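PDB 3G98: alanyl-tRNA synthetase from Aquifex aeolicus, which attaches alanine to its tRNA at the expense of ATP, the fragment here being the C-Ala domain that brings editing and aminoacylation together on one tRNA. Local coordinates for residues Met1-Glu4 with Phe9-His12; Lys37-Ile42 with Lys58-Lys63. All blocks are in the same frame, centred on the assembly; numbering follows the deposited sequence.

How the interactions relate
Interactions 1 and 2 meet the same mixed sheet on neighbouring strands, 9-17 and 38-46, which backbone bonds from His-12 to Val-39 and Phe-41 tie together. Interaction 1 lies largely at the surface: strand 2-6, outermost in the chain, is paired with strand 9-17, and its chemistry is mostly polar, with main-chain hydrogen bonds, CA-H...O contacts, a water and exposed charged side chains. Interaction 2 is buried and has no hydrogen bond between its segments; the methyl end of one isoleucine from the loop 58-63 presses on the beginning of strand 38-46. Asp-38 and His-12, joined by a weak hydrogen bond, connect the two sites directly.

Interaction 1 of 2, residues Met1-Glu4 with Phe9-His12; sequences MKEE and FTLH
A chi1 of 170° sets Glu-3 CG opposite its own amide nitrogen, and the extended chain runs alongside the side chain of His-12, whose own CG turns beside the backbone N (chi1 -54°) and brings the ring back toward the neighbouring strand. The two residues are a non-hydrogen-bonded pair of an antiparallel beta hairpin formed by strands 2-6 and 9-17, and their side chains share one face of the sheet. The carboxylate plane stands 62° from the ring plane, and Glu-3 OE1 comes to the ring edge, 3.6 Å from His-12 CE1. The aliphatic part of the glutamate also serves as packing surface, with CG 3.7 Å from Thr-10 CG2. The methionine at the start of the chain bends at its last torsion and sets Met-1 CE 3.5 Å from His-12 CB. The Met-1 methyl and the Glu-3 carboxylate thus both approach His-12, the first at CB and the second at the ring edge by CE1.

On the opposite face are Glu-4 and Leu-11, whose backbones form the hydrogen-bonded pair: Glu-4 N donates to Leu-11 O at 2.9 Å and Leu-11 N returns a bond to Glu-4 O at 2.8 Å. Leu-11 O is also approached by Glu-3 CA at 3.3 Å, a CA-H...O contact that supplements the conventional bond. The side chains of this second face turn to helix 98-110: Leu-11 packs on Leu-105, and Glu-4 OE1 makes a salt bridge with Lys-106. His-12 meanwhile is held at both ring nitrogens, for NE2 has a weak hydrogen bond to Asp-38 OD1 on strand 38-46, while a water lying in the ring plane at the edge sits 2.7 Å from His-12 ND1 and donates a weak bond to Lys-2 O.

Interaction 2 of 2, residues Lys37-Ile42 with Lys58-Lys63; sequences KDVVFI and KEISDK
Lys-37 and Ile-60 mark the closest backbone approach, 6.4 Å between their CA atoms, where the extended strand 38-42 begins and the segment 58-63, opening with a short 3-10 turn at Lys-58 and Glu-59, passes beside that beginning. A single side chain bridges the gap. Ile-60 holds CG1 between its backbone N and carbonyl carbon (chi1 65°), and from there the chain continues nearly straight, delivering CD1 to the strand. That methyl group lies over the peptide backbone as much as against a side chain: Ile-60 CD1 is 3.9 Å from Lys-37 C and 3.5 Å from Asp-38 O. Its apolar partner is Val-39, whose CG2 is 3.9 Å from Ile-60 CD1, the two side chains crossing at about a right angle.

In the fold, the contact lies at the open end of the beta hairpin made by strands 38-46 and 49-56, for the loop that leaves the second strand and leads to helix 66-76 comes back beside the beginning of the first. Phe-9 on the adjoining strand 9-17 touches both Ile-60 and Val-39, and Val-39 also reaches Leu-11 and Val-56, so the methyl groups belong to a wider apolar cluster on this face of the sheet. The polar end of Asp-38 is used differently: OD2 accepts a hydrogen bond from Thr-35 N, just before the strand.

Within the loop, Ser-61 reaches back to the turn, its OG donating to Lys-58 O at 3.0 Å from 31° off the carbonyl plane, beside a weak bond from Ser-61 N to that oxygen.

Interaction 1 of 2, residues Met1-Glu4 with Phe9-His12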
ATOM      1  N   MET A   1      12.011   3.930  -3.251  1.00 47.33           N
ATOM      2  CA  MET A   1      10.714   4.449  -2.720  1.00 48.60           C
ATOM      3  C   MET A   1      10.849   5.734  -1.898  1.00 45.60           C
ATOM      4  O   MET A   1      11.937   6.087  -1.443  1.00 44.08           O
ATOM      5  CB  MET A   1       9.998   3.373  -1.906  1.00 60.93           C
ATOM      6  CG  MET A   1      10.860   2.675  -0.885  1.00 57.39           C
ATOM      7  SD  MET A   1       9.909   1.385  -0.066  1.00 48.07           S
ATOM      8  CE  MET A   1       8.800   2.376   0.926  1.00 41.77           C
ATOM      9  N   LYS A   2       9.719   6.411  -1.711  1.00 28.32           N
ATOM     10  CA  LYS A   2       9.656   7.743  -1.110  1.00 25.31           C
ATOM     11  C   LYS A   2       9.060   7.756   0.299  1.00 33.83           C
ATOM     12  O   LYS A   2       8.369   6.829   0.711  1.00 23.32           O
ATOM     13  CB  LYS A   2       8.801   8.666  -1.989  1.00 32.65           C
ATOM     14  CG  LYS A   2       9.540   9.342  -3.139  1.00 56.72           C
ATOM     15  CD  LYS A   2       9.955   8.356  -4.218  1.00 55.26           C
ATOM     16  CE  LYS A   2      10.328   9.073  -5.510  1.00 65.64           C
ATOM     17  NZ  LYS A   2      11.560   9.896  -5.378  1.00 49.52           N
ATOM     18  N   GLU A   3       9.302   8.841   1.017  1.00 28.31           N
ATOM     19  CA  GLU A   3       8.706   9.040   2.328  1.00 27.23           C
ATOM     20  C   GLU A   3       8.083  10.426   2.403  1.00 36.42           C
ATOM     21  O   GLU A   3       8.706  11.419   2.027  1.00 29.30           O
ATOM     22  CB  GLU A   3       9.758   8.877   3.429  1.00 32.44           C
ATOM     23  CG  GLU A   3       9.268   9.316   4.800  1.00 41.56           C
ATOM     24  CD  GLU A   3      10.299   9.109   5.890  1.00 38.46           C
ATOM     25  OE1 GLU A   3      11.276   8.368   5.658  1.00 32.30           O
ATOM     26  OE2 GLU A   3      10.128   9.691   6.983  1.00 34.50           O
ATOM     27  N   GLU A   4       6.851  10.481   2.891  1.00 28.03           N
ATOM     28  CA  GLU A   4       6.114  11.730   3.010  1.00 32.53           C
ATOM     29  C   GLU A   4       5.141  11.695   4.180  1.00 36.04           C
ATOM     30  O   GLU A   4       4.351  10.761   4.309  1.00 25.76           O
ATOM     31  CB  GLU A   4       5.331  11.991   1.723  1.00 31.52           C
ATOM     32  CG  GLU A   4       4.433  13.216   1.794  1.00 40.07           C
ATOM     33  CD  GLU A   4       3.713  13.497   0.488  1.00 42.39           C
ATOM     34  OE1 GLU A   4       4.091  12.910  -0.551  1.00 32.23           O
ATOM     35  OE2 GLU A   4       2.768  14.311   0.506  1.00 35.37           O
ATOM     36  N   PHE A   9       0.280  10.795   9.825  1.00 20.90           N
ATOM     37  CA  PHE A   9       0.938   9.547   9.422  1.00 35.24           C
ATOM     38  C   PHE A   9       2.215   9.796   8.622  1.00 28.24           C
ATOM     39  O   PHE A   9       2.413  10.883   8.084  1.00 31.10           O
ATOM     40  CB  PHE A   9      -0.031   8.689   8.598  1.00 27.56           C
ATOM     41  CG  PHE A   9      -1.421   8.631   9.168  1.00 30.22           C
ATOM     42  CD1 PHE A   9      -2.462   9.329   8.568  1.00 36.31           C
ATOM     43  CD2 PHE A   9      -1.685   7.901  10.316  1.00 34.40           C
ATOM     44  CE1 PHE A   9      -3.744   9.286   9.097  1.00 39.92           C
ATOM     45  CE2 PHE A   9      -2.968   7.853  10.850  1.00 35.64           C
ATOM     46  CZ  PHE A   9      -3.995   8.545  10.240  1.00 34.18           C
ATOM     47  N   THR A  10       3.085   8.786   8.561  1.00 25.02           N
ATOM     48  CA  THR A  10       4.238   8.809   7.658  1.00 27.79           C
ATOM     49  C   THR A  10       4.033   7.764   6.560  1.00 29.76           C
ATOM     50  O   THR A  10       3.979   6.556   6.829  1.00 20.70           O
ATOM     51  CB  THR A  10       5.576   8.535   8.391  1.00 32.62           C
ATOM     52  OG1 THR A  10       5.817   9.556   9.368  1.00 36.61           O
ATOM     53  CG2 THR A  10       6.742   8.517   7.405  1.00 25.31           C
ATOM     54  N   LEU A  11       3.904   8.236   5.325  1.00 23.71           N
ATOM     55  CA  LEU A  11       3.666   7.353   4.185  1.00 24.65           C
ATOM     56  C   LEU A  11       4.963   6.965   3.487  1.00 23.48           C
ATOM     57  O   LEU A  11       5.753   7.827   3.108  1.00 25.91           O
ATOM     58  CB  LEU A  11       2.706   8.002   3.183  1.00 23.10           C
ATOM     59  CG  LEU A  11       2.430   7.191   1.911  1.00 19.89           C
ATOM     60  CD1 LEU A  11       1.740   5.877   2.240  1.00 20.60           C
ATOM     61  CD2 LEU A  11       1.590   8.003   0.922  1.00 22.24           C
ATOM     62  N   HIS A  12       5.182   5.659   3.349  1.00 19.93           N
ATOM     63  CA  HIS A  12       6.298   5.120   2.575  1.00 25.95           C
ATOM     64  C   HIS A  12       5.725   4.419   1.348  1.00 23.06           C
ATOM     65  O   HIS A  12       4.873   3.523   1.461  1.00 23.98           O
ATOM     66  CB  HIS A  12       7.114   4.120   3.406  1.00 27.54           C
ATOM     67  CG  HIS A  12       7.579   4.666   4.719  1.00 28.29           C
ATOM     68  ND1 HIS A  12       8.745   5.390   4.852  1.00 27.29           N
ATOM     69  CD2 HIS A  12       7.029   4.607   5.956  1.00 31.66           C
ATOM     70  CE1 HIS A  12       8.893   5.754   6.115  1.00 33.70           C
ATOM     71  NE2 HIS A  12       7.866   5.290   6.805  1.00 31.23           N
TER
HETATM   72  O   HOH W   1      10.003   5.491   2.516  1.00 35.51           O

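Interaction 2 of 2, residues Lys37-Ile42 with Lys58-Lys63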
ATOM      1  N   LYS A  37       3.343   5.139  13.518  1.00 22.07           N
ATOM      2  CA  LYS A  37       2.482   5.911  12.628  1.00 34.10           C
ATOM      3  C   LYS A  37       2.790   5.689  11.145  1.00 31.52           C
ATOM      4  O   LYS A  37       2.507   6.552  10.322  1.00 25.08           O
ATOM      5  CB  LYS A  37       2.586   7.404  12.954  1.00 37.84           C
ATOM      6  CG  LYS A  37       4.000   7.961  12.868  1.00 35.72           C
ATOM      7  CD  LYS A  37       4.035   9.447  13.195  1.00 36.57           C
ATOM      8  CE  LYS A  37       3.620  10.288  11.999  1.00 42.81           C
ATOM      9  NZ  LYS A  37       3.565  11.740  12.341  1.00 44.89           N
ATOM     10  N   ASP A  38       3.357   4.533  10.808  1.00 25.04           N
ATOM     11  CA  ASP A  38       3.740   4.234   9.426  1.00 27.73           C
ATOM     12  C   ASP A  38       2.597   3.653   8.596  1.00 19.52           C
ATOM     13  O   ASP A  38       1.845   2.805   9.068  1.00 21.85           O
ATOM     14  CB  ASP A  38       4.904   3.242   9.397  1.00 31.17           C
ATOM     15  CG  ASP A  38       6.162   3.793  10.039  1.00 45.06           C
ATOM     16  OD1 ASP A  38       6.459   4.995   9.861  1.00 39.35           O
ATOM     17  OD2 ASP A  38       6.857   3.016  10.723  1.00 50.38           O
ATOM     18  N   VAL A  39       2.485   4.123   7.359  1.00 18.97           N
ATOM     19  CA  VAL A  39       1.611   3.532   6.360  1.00 22.85           C
ATOM     20  C   VAL A  39       2.511   3.203   5.173  1.00 24.39           C
ATOM     21  O   VAL A  39       3.233   4.062   4.673  1.00 22.82           O
ATOM     22  CB  VAL A  39       0.483   4.507   5.902  1.00 23.24           C
ATOM     23  CG1 VAL A  39      -0.425   3.830   4.871  1.00 22.73           C
ATOM     24  CG2 VAL A  39      -0.344   5.005   7.095  1.00 23.75           C
ATOM     25  N   VAL A  40       2.488   1.954   4.730  1.00 18.02           N
ATOM     26  CA  VAL A  40       3.370   1.520   3.648  1.00 15.66           C
ATOM     27  C   VAL A  40       2.520   1.076   2.474  1.00 23.91           C
ATOM     28  O   VAL A  40       1.647   0.215   2.623  1.00 23.65           O
ATOM     29  CB  VAL A  40       4.253   0.342   4.100  1.00 16.88           C
ATOM     30  CG1 VAL A  40       5.178  -0.112   2.975  1.00 23.07           C
ATOM     31  CG2 VAL A  40       5.029   0.711   5.362  1.00 17.52           C
ATOM     32  N   PHE A  41       2.750   1.676   1.310  1.00 18.72           N
ATOM     33  CA  PHE A  41       2.042   1.267   0.101  1.00 16.93           C
ATOM     34  C   PHE A  41       3.068   0.970  -0.967  1.00 19.70           C
ATOM     35  O   PHE A  41       3.618   1.876  -1.587  1.00 21.92           O
ATOM     36  CB  PHE A  41       1.058   2.364  -0.334  1.00 20.22           C
ATOM     37  CG  PHE A  41       0.353   2.097  -1.645  1.00 20.39           C
ATOM     38  CD1 PHE A  41      -0.115   0.824  -1.974  1.00 21.89           C
ATOM     39  CD2 PHE A  41       0.130   3.139  -2.538  1.00 24.09           C
ATOM     40  CE1 PHE A  41      -0.781   0.599  -3.183  1.00 25.29           C
ATOM     41  CE2 PHE A  41      -0.541   2.922  -3.733  1.00 27.26           C
ATOM     42  CZ  PHE A  41      -0.988   1.644  -4.057  1.00 23.04           C
ATOM     43  N   ILE A  42       3.361  -0.307  -1.163  1.00 17.50           N
ATOM     44  CA  ILE A  42       4.365  -0.658  -2.157  1.00 17.79           C
ATOM     45  C   ILE A  42       3.780  -1.624  -3.164  1.00 20.84           C
ATOM     46  O   ILE A  42       2.809  -2.333  -2.886  1.00 23.06           O
ATOM     47  CB  ILE A  42       5.667  -1.224  -1.542  1.00 18.12           C
ATOM     48  CG1 ILE A  42       5.383  -2.490  -0.730  1.00 22.36           C
ATOM     49  CG2 ILE A  42       6.369  -0.153  -0.701  1.00 21.66           C
ATOM     50  CD1 ILE A  42       6.639  -3.144  -0.145  1.00 23.36           C
ATOM     51  N   LYS A  58       0.753  -1.295  13.702  1.00 25.17           N
ATOM     52  CA  LYS A  58      -0.392  -1.914  14.368  1.00 26.09           C
ATOM     53  C   LYS A  58      -1.192  -0.914  15.205  1.00 23.66           C
ATOM     54  O   LYS A  58      -2.419  -1.032  15.324  1.00 27.24           O
ATOM     55  CB  LYS A  58       0.022  -3.134  15.196  1.00 31.19           C
ATOM     56  CG  LYS A  58      -1.158  -3.818  15.870  1.00 59.87           C
ATOM     57  CD  LYS A  58      -1.142  -5.326  15.672  1.00 63.33           C
ATOM     58  CE  LYS A  58      -2.490  -5.925  16.084  1.00 61.57           C
ATOM     59  NZ  LYS A  58      -2.690  -7.283  15.495  1.00 56.40           N
ATOM     60  N   GLU A  59      -0.503   0.086  15.751  1.00 27.57           N
ATOM     61  CA  GLU A  59      -1.138   1.086  16.611  1.00 23.82           C
ATOM     62  C   GLU A  59      -2.197   1.930  15.895  1.00 41.31           C
ATOM     63  O   GLU A  59      -3.086   2.473  16.537  1.00 23.92           O
ATOM     64  CB  GLU A  59      -0.091   2.005  17.244  1.00 31.29           C
ATOM     65  CG  GLU A  59       0.808   1.317  18.266  1.00 36.03           C
ATOM     66  CD  GLU A  59       1.995   0.603  17.634  1.00 49.31           C
ATOM     67  OE1 GLU A  59       2.114   0.606  16.386  1.00 28.49           O
ATOM     68  OE2 GLU A  59       2.817   0.044  18.393  1.00 50.11           O
ATOM     69  N   ILE A  60      -2.108   2.034  14.570  1.00 31.31           N
ATOM     70  CA  ILE A  60      -3.025   2.893  13.814  1.00 27.56           C
ATOM     71  C   ILE A  60      -3.998   2.113  12.919  1.00 21.85           C
ATOM     72  O   ILE A  60      -4.623   2.681  12.023  1.00 27.11           O
ATOM     73  CB  ILE A  60      -2.261   3.941  12.970  1.00 23.49           C
ATOM     74  CG1 ILE A  60      -1.416   3.255  11.891  1.00 23.53           C
ATOM     75  CG2 ILE A  60      -1.395   4.811  13.864  1.00 35.92           C
ATOM     76  CD1 ILE A  60      -0.842   4.214  10.862  1.00 28.74           C
ATOM     77  N   SER A  61      -4.128   0.816  13.187  1.00 26.79           N
ATOM     78  CA  SER A  61      -5.037  -0.086  12.462  1.00 25.63           C
ATOM     79  C   SER A  61      -6.494   0.378  12.392  1.00 24.96           C
ATOM     80  O   SER A  61      -7.169   0.159  11.383  1.00 32.85           O
ATOM     81  CB  SER A  61      -5.001  -1.488  13.095  1.00 30.62           C
ATOM     82  OG  SER A  61      -3.745  -2.114  12.897  1.00 58.83           O
ATOM     83  N   ASP A  62      -6.994   0.991  13.463  1.00 29.52           N
ATOM     84  CA  ASP A  62      -8.364   1.503  13.450  1.00 24.76           C
ATOM     85  C   ASP A  62      -8.449   2.779  12.631  1.00 24.92           C
ATOM     86  O   ASP A  62      -9.448   3.030  11.959  1.00 30.85           O
ATOM     87  CB  ASP A  62      -8.891   1.752  14.872  1.00 27.53           C
ATOM     88  CG  ASP A  62      -9.436   0.495  15.524  1.00 45.91           C
ATOM     89  OD1 ASP A  62      -9.567  -0.532  14.824  1.00 35.97           O
ATOM     90  OD2 ASP A  62      -9.740   0.533  16.736  1.00 45.96           O
ATOM     91  N   LYS A  63      -7.391   3.581  12.696  1.00 22.29           N
ATOM     92  CA  LYS A  63      -7.333   4.847  11.982  1.00 20.37           C
ATOM     93  C   LYS A  63      -7.200   4.636  10.485  1.00 23.21           C
ATOM     94  O   LYS A  63      -7.912   5.266   9.700  1.00 30.48           O
ATOM     95  CB  LYS A  63      -6.177   5.702  12.498  1.00 17.26           C
ATOM     96  CG  LYS A  63      -6.389   6.182  13.923  1.00 20.04           C
ATOM     97  CD  LYS A  63      -5.171   6.900  14.473  1.00 16.26           C
ATOM     98  CE  LYS A  63      -5.376   7.219  15.950  1.00 17.36           C
ATOM     99  NZ  LYS A  63      -4.216   7.916  16.564  1.00 20.63           N
TER